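Local coordinates for protein transcriptional regulator (Pyrococcus horikoshii, PDB 1UDD) that is an all-helical protein of the TenA family that assembles from four copies of its chain, at residues 15-18 and 19-23; 23-26 and 27-31; 49-52 and 53-57; 112-115 and 116-119; 173-176 and 177-181. All blocks are in the same frame, centred on the assembly; numbering follows the deposited sequence.

How the contacts relate
All five contacts are local, each joining successive turns of one helix rather than closing a long loop; none nests in or crosses another. Along the chain, contact 1 covers most of helix 14-21 and the turn after it, and runs into contact 2 on helix 24-31; they share H23, and V26 and V27 pack against backbone oxygens of I20, F21 and E22. Contact 3, in the long helix 36-63, lies across the chain's centre from both. Contact 4, on helix 108-123, sits about 9 Å from it, centre to centre, with M114 and M117 packed on Y49, G52 and L53. Contact 5, on helix 169-183, touches none of the others.

Contact 1: residues 15-18 and 19-23; sequences QIWK and KIFEH
In the last turns of helix 14-21, W17 and F21 form an aromatic pair one helical turn apart, packed toward helix 126-146 of this all-helical fold. CE3 of W17 approaches CZ of F21 at 3.8 Å, the two side chains meeting at a slant. The backbone draws the pair together as well: F21 N donates to W17 O over 2.8 Å in a fairly straight bond (160°), and that same oxygen lies above one face of the F21 ring, toward its rim. F21 has CG next to its own backbone N (chi1 -62°), which folds the ring back over this carbonyl. I20 sends CD1 over one face of the indole and also meets CD1 of I16 at 3.7 Å, the two isoleucines running alongside each other. At the polar end of the indole, NE1 is satisfied by S201 of helix 190-213, while W138 meets the ring edge-to-face.

On the exposed side, the extended K18 chain passes the E22 carboxylate. The charges do not touch, K18 NZ staying 5.0 Å from E22 OE2, so any attraction is probably modest. Main-chain support continues to E22 N, bonded to K18 O at 2.9 Å. H23 then follows as the N-cap of the next helix. Buried aromatics on one side and charged chains on the other are the pattern of an amphipathic helix lying on a helical bundle.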
# COMPACT_ATOMS: atom_id res chain seq x y z
N GLN A 15 -1.86 25.05 21.82
CA GLN A 15 -2.08 24.58 23.16
C GLN A 15 -1.42 23.24 23.46
O GLN A 15 -0.88 23.04 24.56
CB GLN A 15 -3.57 24.54 23.47
CG GLN A 15 -3.86 24.63 24.95
CD GLN A 15 -2.85 25.52 25.68
OE1 GLN A 15 -2.82 26.75 25.49
NE2 GLN A 15 -2.02 24.90 26.52
N ILE A 16 -1.42 22.31 22.52
CA ILE A 16 -0.79 21.05 22.85
C ILE A 16 0.74 21.16 22.77
O ILE A 16 1.44 20.48 23.50
CB ILE A 16 -1.34 19.89 21.98
CG1 ILE A 16 -0.34 19.51 20.92
CG2 ILE A 16 -2.70 20.21 21.43
CD1 ILE A 16 0.26 18.17 21.27
N TRP A 17 1.27 22.03 21.90
CA TRP A 17 2.72 22.20 21.82
C TRP A 17 3.23 22.81 23.13
O TRP A 17 4.31 22.48 23.60
CB TRP A 17 3.11 23.04 20.61
CG TRP A 17 3.18 22.20 19.32
CD1 TRP A 17 2.29 21.24 18.93
CD2 TRP A 17 4.21 22.23 18.32
NE1 TRP A 17 2.71 20.66 17.75
CE2 TRP A 17 3.88 21.25 17.36
CE3 TRP A 17 5.37 22.99 18.15
CZ2 TRP A 17 4.69 21.00 16.24
CZ3 TRP A 17 6.17 22.75 17.04
CH2 TRP A 17 5.82 21.76 16.10
N LYS A 18 2.42 23.69 23.72
CA LYS A 18 2.79 24.29 24.99
C LYS A 18 2.93 23.18 26.05
O LYS A 18 3.89 23.16 26.82
CB LYS A 18 1.71 25.29 25.42
CG LYS A 18 1.96 25.95 26.75
CD LYS A 18 0.89 26.98 27.06
CE LYS A 18 1.05 27.53 28.47
NZ LYS A 18 -0.05 28.48 28.78
N LYS A 19 1.98 22.24 26.06
CA LYS A 19 2.04 21.13 27.02
C LYS A 19 3.28 20.28 26.72
O LYS A 19 3.87 19.67 27.61
CB LYS A 19 0.79 20.25 26.92
CG LYS A 19 -0.54 20.97 27.12
CD LYS A 19 -1.68 19.96 26.97
CE LYS A 19 -3.04 20.61 26.95
NZ LYS A 19 -3.25 21.42 28.17
N ILE A 20 3.68 20.22 25.45
CA ILE A 20 4.87 19.46 25.09
C ILE A 20 6.11 20.20 25.62
O ILE A 20 7.01 19.59 26.21
CB ILE A 20 5.04 19.34 23.58
CG1 ILE A 20 3.94 18.46 23.00
CG2 ILE A 20 6.45 18.81 23.27
CD1 ILE A 20 3.98 18.32 21.47
N PHE A 21 6.16 21.51 25.41
CA PHE A 21 7.31 22.28 25.88
C PHE A 21 7.46 22.21 27.40
O PHE A 21 8.56 22.19 27.93
CB PHE A 21 7.22 23.74 25.44
CG PHE A 21 7.22 23.94 23.95
CD1 PHE A 21 8.04 23.17 23.12
CD2 PHE A 21 6.41 24.92 23.36
CE1 PHE A 21 8.06 23.37 21.74
CE2 PHE A 21 6.42 25.12 21.99
CZ PHE A 21 7.25 24.35 21.17
N GLU A 22 6.33 22.12 28.09
CA GLU A 22 6.32 22.10 29.55
C GLU A 22 6.21 20.73 30.19
O GLU A 22 6.10 20.63 31.41
CB GLU A 22 5.18 22.99 30.06
CG GLU A 22 5.16 24.36 29.41
CD GLU A 22 4.12 25.28 30.00
OE1 GLU A 22 3.04 24.80 30.42
OE2 GLU A 22 4.38 26.50 30.02
N HIS A 23 6.23 19.68 29.38
CA HIS A 23 6.14 18.33 29.93
C HIS A 23 7.34 18.05 30.83
O HIS A 23 8.49 18.33 30.47
CB HIS A 23 6.06 17.29 28.81
CG HIS A 23 5.56 15.96 29.26
ND1 HIS A 23 6.37 15.04 29.89
CD2 HIS A 23 4.33 15.41 29.22
CE1 HIS A 23 5.65 13.98 30.23
NE2 HIS A 23 4.41 14.18 29.83

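Contact 2: residues 23-26 and 27-31; sequences HPFV and VQLYS
V27 begins the second segment by tying the first turn of helix 24-31 to its N-cap residue: V27 N donates to H23 O at 2.7 Å, almost straight at 174°, and its CG2 rests against the same oxygen. H23 also caps with its side chain, since ND1 accepts from F25 N at 3.2 Å, the donor standing somewhat out of the imidazole plane. CG of H23 is turned opposite its own backbone N (chi1 -163°), which carries the ring forward to that amide, and P24 CD lies over one ring face. NE2 is bonded to E209 of helix 190-213, so both ring nitrogens are engaged and the imidazole is fixed in rotation.

Next, Q28 N bonds to P24 O at 2.7 Å, and the aliphatic part of the Q28 side chain folds along that carbonyl. L29 N reaches F25 O at 2.9 Å in a more bent bond, while the leucine's CD1 meets CE2 of the F25 ring at 4.0 Å. These two residues face different neighbours, F25 meeting Y42 and L29 packing on Y159 and W162.

Y30 follows, its amide on V26 O. Its ring meets that of H147, the planes inclined by about 30°, and its CD1 touches V26 CG1 at 4.2 Å. The V26 carbonyl oxygen lies in the plane of the tyrosine ring at its edge, 3.4 Å from Y30 CD1.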
# COMPACT_ATOMS: atom_id res chain seq x y z
N HIS A 23 6.23 19.68 29.38
CA HIS A 23 6.14 18.33 29.93
C HIS A 23 7.34 18.05 30.83
O HIS A 23 8.49 18.33 30.47
CB HIS A 23 6.06 17.29 28.81
CG HIS A 23 5.56 15.96 29.26
ND1 HIS A 23 6.37 15.04 29.89
CD2 HIS A 23 4.33 15.41 29.22
CE1 HIS A 23 5.65 13.98 30.23
NE2 HIS A 23 4.41 14.18 29.83
N PRO A 24 7.10 17.50 32.03
CA PRO A 24 8.14 17.17 33.00
C PRO A 24 9.34 16.46 32.38
O PRO A 24 10.48 16.85 32.58
CB PRO A 24 7.41 16.29 34.00
CG PRO A 24 6.06 16.91 34.01
CD PRO A 24 5.77 17.15 32.55
N PHE A 25 9.06 15.41 31.61
CA PHE A 25 10.14 14.65 30.98
C PHE A 25 11.00 15.57 30.12
O PHE A 25 12.23 15.54 30.20
CB PHE A 25 9.58 13.53 30.11
CG PHE A 25 10.60 12.50 29.73
CD1 PHE A 25 10.68 11.30 30.43
CD2 PHE A 25 11.49 12.74 28.70
CE1 PHE A 25 11.64 10.36 30.10
CE2 PHE A 25 12.46 11.80 28.36
CZ PHE A 25 12.53 10.61 29.06
N VAL A 26 10.35 16.38 29.29
CA VAL A 26 11.07 17.31 28.42
C VAL A 26 11.83 18.34 29.26
O VAL A 26 13.04 18.53 29.09
CB VAL A 26 10.10 18.06 27.46
CG1 VAL A 26 10.84 19.18 26.77
CG2 VAL A 26 9.53 17.09 26.43
N VAL A 27 11.11 19.02 30.15
CA VAL A 27 11.72 20.04 30.99
C VAL A 27 12.89 19.47 31.78
O VAL A 27 13.96 20.08 31.85
CB VAL A 27 10.71 20.65 31.97
CG1 VAL A 27 11.40 21.67 32.86
CG2 VAL A 27 9.58 21.31 31.21
N GLN A 28 12.70 18.30 32.37
CA GLN A 28 13.78 17.70 33.16
C GLN A 28 14.95 17.20 32.34
O GLN A 28 16.09 17.22 32.81
CB GLN A 28 13.22 16.57 34.03
CG GLN A 28 12.45 17.08 35.22
CD GLN A 28 11.93 15.97 36.09
OE1 GLN A 28 12.61 14.96 36.30
NE2 GLN A 28 10.73 16.14 36.62
N LEU A 29 14.67 16.76 31.12
CA LEU A 29 15.73 16.25 30.26
C LEU A 29 16.65 17.41 29.89
O LEU A 29 17.87 17.28 29.92
CB LEU A 29 15.16 15.63 28.98
CG LEU A 29 15.95 14.52 28.26
CD1 LEU A 29 15.29 14.25 26.91
CD2 LEU A 29 17.40 14.92 28.06
N TYR A 30 16.05 18.55 29.54
CA TYR A 30 16.83 19.71 29.14
C TYR A 30 17.48 20.46 30.30
O TYR A 30 18.53 21.07 30.13
CB TYR A 30 15.97 20.67 28.29
CG TYR A 30 15.90 20.26 26.83
CD1 TYR A 30 15.06 19.22 26.40
CD2 TYR A 30 16.71 20.88 25.88
CE1 TYR A 30 15.05 18.80 25.06
CE2 TYR A 30 16.71 20.47 24.54
CZ TYR A 30 15.88 19.44 24.14
OH TYR A 30 15.93 19.03 22.82
N SER A 31 16.88 20.40 31.48
CA SER A 31 17.48 21.08 32.62
C SER A 31 18.63 20.23 33.16
O SER A 31 19.62 20.76 33.66
CB SER A 31 16.45 21.29 33.73
OG SER A 31 16.09 20.05 34.31

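Contact 3: residues 49-52 and 53-57; sequences YLVG and LTRAL
The Y49 ring takes L53 CD1 at its edge, near the ring plane, with Y49 CE2 4.1 Å from that methyl; the guanidinium of R55 meets V51 CG1 at a slant. Both pairs are one turn apart in the long helix 36-63, part of the TenA-type helical bundle, and the contact is largely buried. F207 meets the tyrosine ring edge-to-face, and the OH of Y49 is bonded to E204, which ties the ring to helix 190-213.

V51 and R55 run alongside each other, V51 CG1 lying 3.7 Å from R55 NH2. The polar end of the arginine reaches the second subunit, where NH1 is bonded to the backbone oxygens of S62 and A64 of that chain. V51 itself packs on M69 of the same neighbouring subunit, so this face of the helix belongs to the subunit interface.

With no side chain at G52, M114 SD of helix 108-123 comes close to its CA. T54 places its hydroxyl next to its own backbone N (chi1 -61°), facing the preceding turn. L50 O is thus gripped twice, from opposite faces of its carbonyl plane, by T54 N at 3.2 Å and T54 OG1 at 2.8 Å.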
# COMPACT_ATOMS: atom_id res chain seq x y z
N TYR A 49 10.66 3.78 17.08
CA TYR A 49 10.37 5.08 16.50
C TYR A 49 11.25 5.26 15.26
O TYR A 49 10.79 5.70 14.21
CB TYR A 49 10.66 6.17 17.55
CG TYR A 49 10.11 7.56 17.25
CD1 TYR A 49 9.58 8.35 18.28
CD2 TYR A 49 10.16 8.11 15.96
CE1 TYR A 49 9.13 9.65 18.04
CE2 TYR A 49 9.71 9.41 15.71
CZ TYR A 49 9.19 10.17 16.76
OH TYR A 49 8.78 11.46 16.53
N LEU A 50 12.52 4.89 15.41
CA LEU A 50 13.51 4.98 14.35
C LEU A 50 13.07 4.13 13.16
O LEU A 50 13.10 4.59 12.01
CB LEU A 50 14.85 4.48 14.91
CG LEU A 50 16.11 4.41 14.05
CD1 LEU A 50 17.27 3.99 14.94
CD2 LEU A 50 15.93 3.43 12.91
N VAL A 51 12.66 2.90 13.44
CA VAL A 51 12.20 2.00 12.40
C VAL A 51 10.88 2.53 11.79
O VAL A 51 10.74 2.60 10.57
CB VAL A 51 11.98 0.55 12.96
CG1 VAL A 51 11.36 -0.35 11.89
CG2 VAL A 51 13.31 -0.04 13.41
N GLY A 52 9.94 2.92 12.64
CA GLY A 52 8.65 3.42 12.16
C GLY A 52 8.75 4.65 11.28
O GLY A 52 8.03 4.78 10.28
N LEU A 53 9.63 5.58 11.65
CA LEU A 53 9.82 6.79 10.86
C LEU A 53 10.34 6.37 9.49
O LEU A 53 9.95 6.91 8.46
CB LEU A 53 10.83 7.70 11.55
CG LEU A 53 10.86 9.19 11.22
CD1 LEU A 53 9.52 9.82 11.62
CD2 LEU A 53 12.01 9.88 11.97
N THR A 54 11.22 5.38 9.49
CA THR A 54 11.79 4.86 8.25
C THR A 54 10.73 4.22 7.35
O THR A 54 10.71 4.48 6.15
CB THR A 54 12.89 3.83 8.56
OG1 THR A 54 13.93 4.48 9.30
CG2 THR A 54 13.49 3.27 7.29
N ARG A 55 9.85 3.40 7.92
CA ARG A 55 8.81 2.75 7.13
C ARG A 55 7.90 3.76 6.48
O ARG A 55 7.56 3.63 5.30
CB ARG A 55 7.91 1.84 7.99
CG ARG A 55 8.53 0.52 8.38
CD ARG A 55 7.55 -0.38 9.17
NE ARG A 55 8.33 -1.34 9.93
CZ ARG A 55 8.97 -2.36 9.38
NH1 ARG A 55 8.89 -2.55 8.07
NH2 ARG A 55 9.75 -3.14 10.13
N ALA A 56 7.50 4.78 7.24
CA ALA A 56 6.59 5.78 6.68
C ALA A 56 7.28 6.57 5.57
O ALA A 56 6.67 6.85 4.53
CB ALA A 56 6.07 6.71 7.80
N LEU A 57 8.56 6.91 5.77
CA LEU A 57 9.28 7.64 4.73
C LEU A 57 9.39 6.81 3.46
O LEU A 57 9.29 7.36 2.36
CB LEU A 57 10.68 8.03 5.21
CG LEU A 57 10.67 9.22 6.18
CD1 LEU A 57 12.03 9.35 6.88
CD2 LEU A 57 10.31 10.48 5.44

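Contact 4: residues 112-115 and 116-119; sequences AYMD and FMLA
Four regular i to i+4 backbone bonds run through this stretch of helix 108-123, from F116 N on A112 O to A119 N on D115 O, the latter 2.7 Å long. On this frame Y113 is met by two residues of the following turn. CD2 of F116 comes to the edge of the tyrosine ring, in its plane and 3.9 Å from Y113 CD1, with the side chains set at a slant. M117 instead lies above a ring face: its SD is 4.9 Å from the Y113 ring centroid and only 17° off the normal, a rather distant Met-aromatic contact.

The two methionines M114 and M117 run side by side in the same direction, M114 SD approaching the M117 methyl CE at 3.4 Å. Bends at chi2 and chi3 curl the M114 chain, whereas M117 is extended at chi2 (-166°) and hooks at chi3, which brings its methyl to the neighbouring sulfur. Together they face helix 36-63, where M117 rests on L53 and A56. M117 CG also presses against Y113 O, 3.2 Å away, the carbonyl that receives the M117 amide.

The phenolic OH of Y113 is bonded to E204 of helix 190-213, and F203 packs near both aromatic rings. D115 turns to the third subunit, where it packs on F116 of that chain and makes a long, weak ion pair with its K123. One side buried in its own bundle, another meeting a neighbouring copy, is the pattern of an interface helix in an oligomeric helical-bundle protein.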
# COMPACT_ATOMS: atom_id res chain seq x y z
N ALA A 112 1.18 2.56 18.25
CA ALA A 112 0.12 3.38 17.69
C ALA A 112 0.66 4.58 16.90
O ALA A 112 0.24 4.81 15.76
CB ALA A 112 -0.78 3.86 18.79
N TYR A 113 1.57 5.34 17.49
CA TYR A 113 2.13 6.51 16.82
C TYR A 113 2.79 6.10 15.51
O TYR A 113 2.56 6.71 14.46
CB TYR A 113 3.13 7.22 17.73
CG TYR A 113 3.67 8.55 17.22
CD1 TYR A 113 3.00 9.29 16.24
CD2 TYR A 113 4.85 9.08 17.75
CE1 TYR A 113 3.49 10.54 15.82
CE2 TYR A 113 5.34 10.32 17.34
CZ TYR A 113 4.66 11.03 16.37
OH TYR A 113 5.18 12.24 15.96
N MET A 114 3.63 5.07 15.55
CA MET A 114 4.27 4.64 14.32
C MET A 114 3.22 4.19 13.29
O MET A 114 3.38 4.44 12.09
CB MET A 114 5.26 3.52 14.62
CG MET A 114 6.44 4.00 15.46
SD MET A 114 7.20 5.55 14.80
CE MET A 114 6.52 6.72 15.89
N ASP A 115 2.16 3.53 13.75
CA ASP A 115 1.10 3.05 12.86
C ASP A 115 0.34 4.21 12.23
O ASP A 115 -0.07 4.14 11.08
CB ASP A 115 0.15 2.11 13.61
CG ASP A 115 0.78 0.77 13.89
OD1 ASP A 115 1.88 0.50 13.35
OD2 ASP A 115 0.19 -0.03 14.65
N PHE A 116 0.14 5.27 13.00
CA PHE A 116 -0.52 6.46 12.50
C PHE A 116 0.33 7.03 11.35
O PHE A 116 -0.20 7.41 10.30
CB PHE A 116 -0.67 7.50 13.62
CG PHE A 116 -0.66 8.94 13.13
CD1 PHE A 116 -1.77 9.47 12.49
CD2 PHE A 116 0.47 9.74 13.30
CE1 PHE A 116 -1.77 10.79 12.01
CE2 PHE A 116 0.49 11.06 12.83
CZ PHE A 116 -0.63 11.58 12.19
N MET A 117 1.64 7.07 11.55
CA MET A 117 2.53 7.57 10.49
C MET A 117 2.41 6.72 9.21
O MET A 117 2.20 7.25 8.12
CB MET A 117 4.01 7.54 10.92
CG MET A 117 4.33 8.24 12.25
SD MET A 117 6.10 8.52 12.49
CE MET A 117 6.76 7.09 11.81
N LEU A 118 2.55 5.41 9.36
CA LEU A 118 2.48 4.52 8.22
C LEU A 118 1.11 4.55 7.56
O LEU A 118 0.99 4.65 6.35
CB LEU A 118 2.82 3.08 8.65
CG LEU A 118 2.95 2.09 7.48
CD1 LEU A 118 4.03 2.56 6.52
CD2 LEU A 118 3.30 0.72 8.02
N ALA A 119 0.06 4.47 8.37
CA ALA A 119 -1.30 4.51 7.84
C ALA A 119 -1.57 5.81 7.06
O ALA A 119 -2.23 5.80 6.01
CB ALA A 119 -2.31 4.36 8.97

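Contact 5: residues 173-176 and 177-181; sequences NLVG and RLRKI
R177 folds its guanidinium back over the preceding turn of helix 169-183, a partly buried helix on the flank of the bundle, so that L174 CA lies over one face of the group. Bends at chi2 (127°) and chi3 curl the chain round, and NH2 comes to 3.6 Å from L174 CD1, the two side chains crossing at about a right angle. NH1 is brought up to the main chain, but its near neighbour L174 N is also a donor, and the two do not bond.

The main-chain acceptors are all taken up by amides one turn on. N173 O receives R177 N, L174 O receives L178 N and V175 O receives R179 N. G176 O accepts K180 N at 2.9 Å in a more bent bond (143°), the donor lying in the carbonyl plane.

R179, bent at chi3, turns its guanidinium back over V175 and G176; the charged group also makes a cation-pi contact with W138 of helix 126-146. L174 and L178 both pack on F137 of that helix. The G176 CA lies over one face of the R179 guanidinium, 4.0 Å from R179 NH1.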
# COMPACT_ATOMS: atom_id res chain seq x y z
N ASN A 173 17.77 23.10 8.98
CA ASN A 173 17.56 23.27 7.55
C ASN A 173 16.70 22.15 7.00
O ASN A 173 15.92 22.37 6.08
CB ASN A 173 18.90 23.36 6.82
CG ASN A 173 19.54 24.74 6.95
OD1 ASN A 173 20.68 24.95 6.54
ND2 ASN A 173 18.79 25.69 7.51
N LEU A 174 16.83 20.96 7.58
CA LEU A 174 16.04 19.80 7.16
C LEU A 174 14.56 20.05 7.46
O LEU A 174 13.69 19.86 6.60
CB LEU A 174 16.50 18.53 7.89
CG LEU A 174 15.55 17.33 7.79
CD1 LEU A 174 15.37 16.95 6.32
CD2 LEU A 174 16.09 16.15 8.59
N VAL A 175 14.26 20.48 8.68
CA VAL A 175 12.88 20.77 9.04
C VAL A 175 12.37 21.89 8.12
O VAL A 175 11.23 21.85 7.63
CB VAL A 175 12.76 21.24 10.50
CG1 VAL A 175 11.30 21.45 10.87
CG2 VAL A 175 13.41 20.21 11.42
N GLY A 176 13.23 22.87 7.87
CA GLY A 176 12.86 23.98 7.00
C GLY A 176 12.42 23.45 5.65
O GLY A 176 11.36 23.82 5.14
N ARG A 177 13.23 22.56 5.08
CA ARG A 177 12.90 21.95 3.79
C ARG A 177 11.59 21.16 3.82
O ARG A 177 10.83 21.18 2.86
CB ARG A 177 14.02 21.01 3.33
CG ARG A 177 15.05 21.68 2.42
CD ARG A 177 16.45 21.47 2.95
NE ARG A 177 16.74 20.06 3.14
CZ ARG A 177 17.68 19.61 3.97
NH1 ARG A 177 18.42 20.46 4.67
NH2 ARG A 177 17.88 18.30 4.10
N LEU A 178 11.34 20.43 4.91
CA LEU A 178 10.10 19.67 4.99
C LEU A 178 8.92 20.64 4.96
O LEU A 178 7.91 20.38 4.30
CB LEU A 178 10.06 18.80 6.25
CG LEU A 178 11.05 17.61 6.23
CD1 LEU A 178 10.93 16.80 7.51
CD2 LEU A 178 10.75 16.71 5.04
N ARG A 179 9.05 21.76 5.66
CA ARG A 179 7.98 22.75 5.68
C ARG A 179 7.80 23.43 4.33
O ARG A 179 6.68 23.78 3.95
CB ARG A 179 8.24 23.80 6.78
CG ARG A 179 8.02 23.24 8.19
CD ARG A 179 7.65 24.30 9.22
NE ARG A 179 8.82 24.84 9.92
CZ ARG A 179 9.72 25.62 9.33
NH1 ARG A 179 9.56 25.93 8.06
NH2 ARG A 179 10.79 26.04 9.99
N LYS A 180 8.90 23.61 3.59
CA LYS A 180 8.83 24.24 2.29
C LYS A 180 8.05 23.37 1.33
O LYS A 180 7.23 23.85 0.55
CB LYS A 180 10.23 24.50 1.73
CG LYS A 180 10.22 24.99 0.29
CD LYS A 180 11.63 25.32 -0.19
CE LYS A 180 11.63 25.92 -1.60
NZ LYS A 180 12.98 26.43 -1.96
N ILE A 181 8.31 22.07 1.38
CA ILE A 181 7.59 21.16 0.53
C ILE A 181 6.10 21.23 0.84
O ILE A 181 5.27 21.40 -0.06
CB ILE A 181 8.11 19.74 0.68
CG1 ILE A 181 9.53 19.66 0.10
CG2 ILE A 181 7.16 18.77 -0.04
CD1 ILE A 181 10.27 18.36 0.38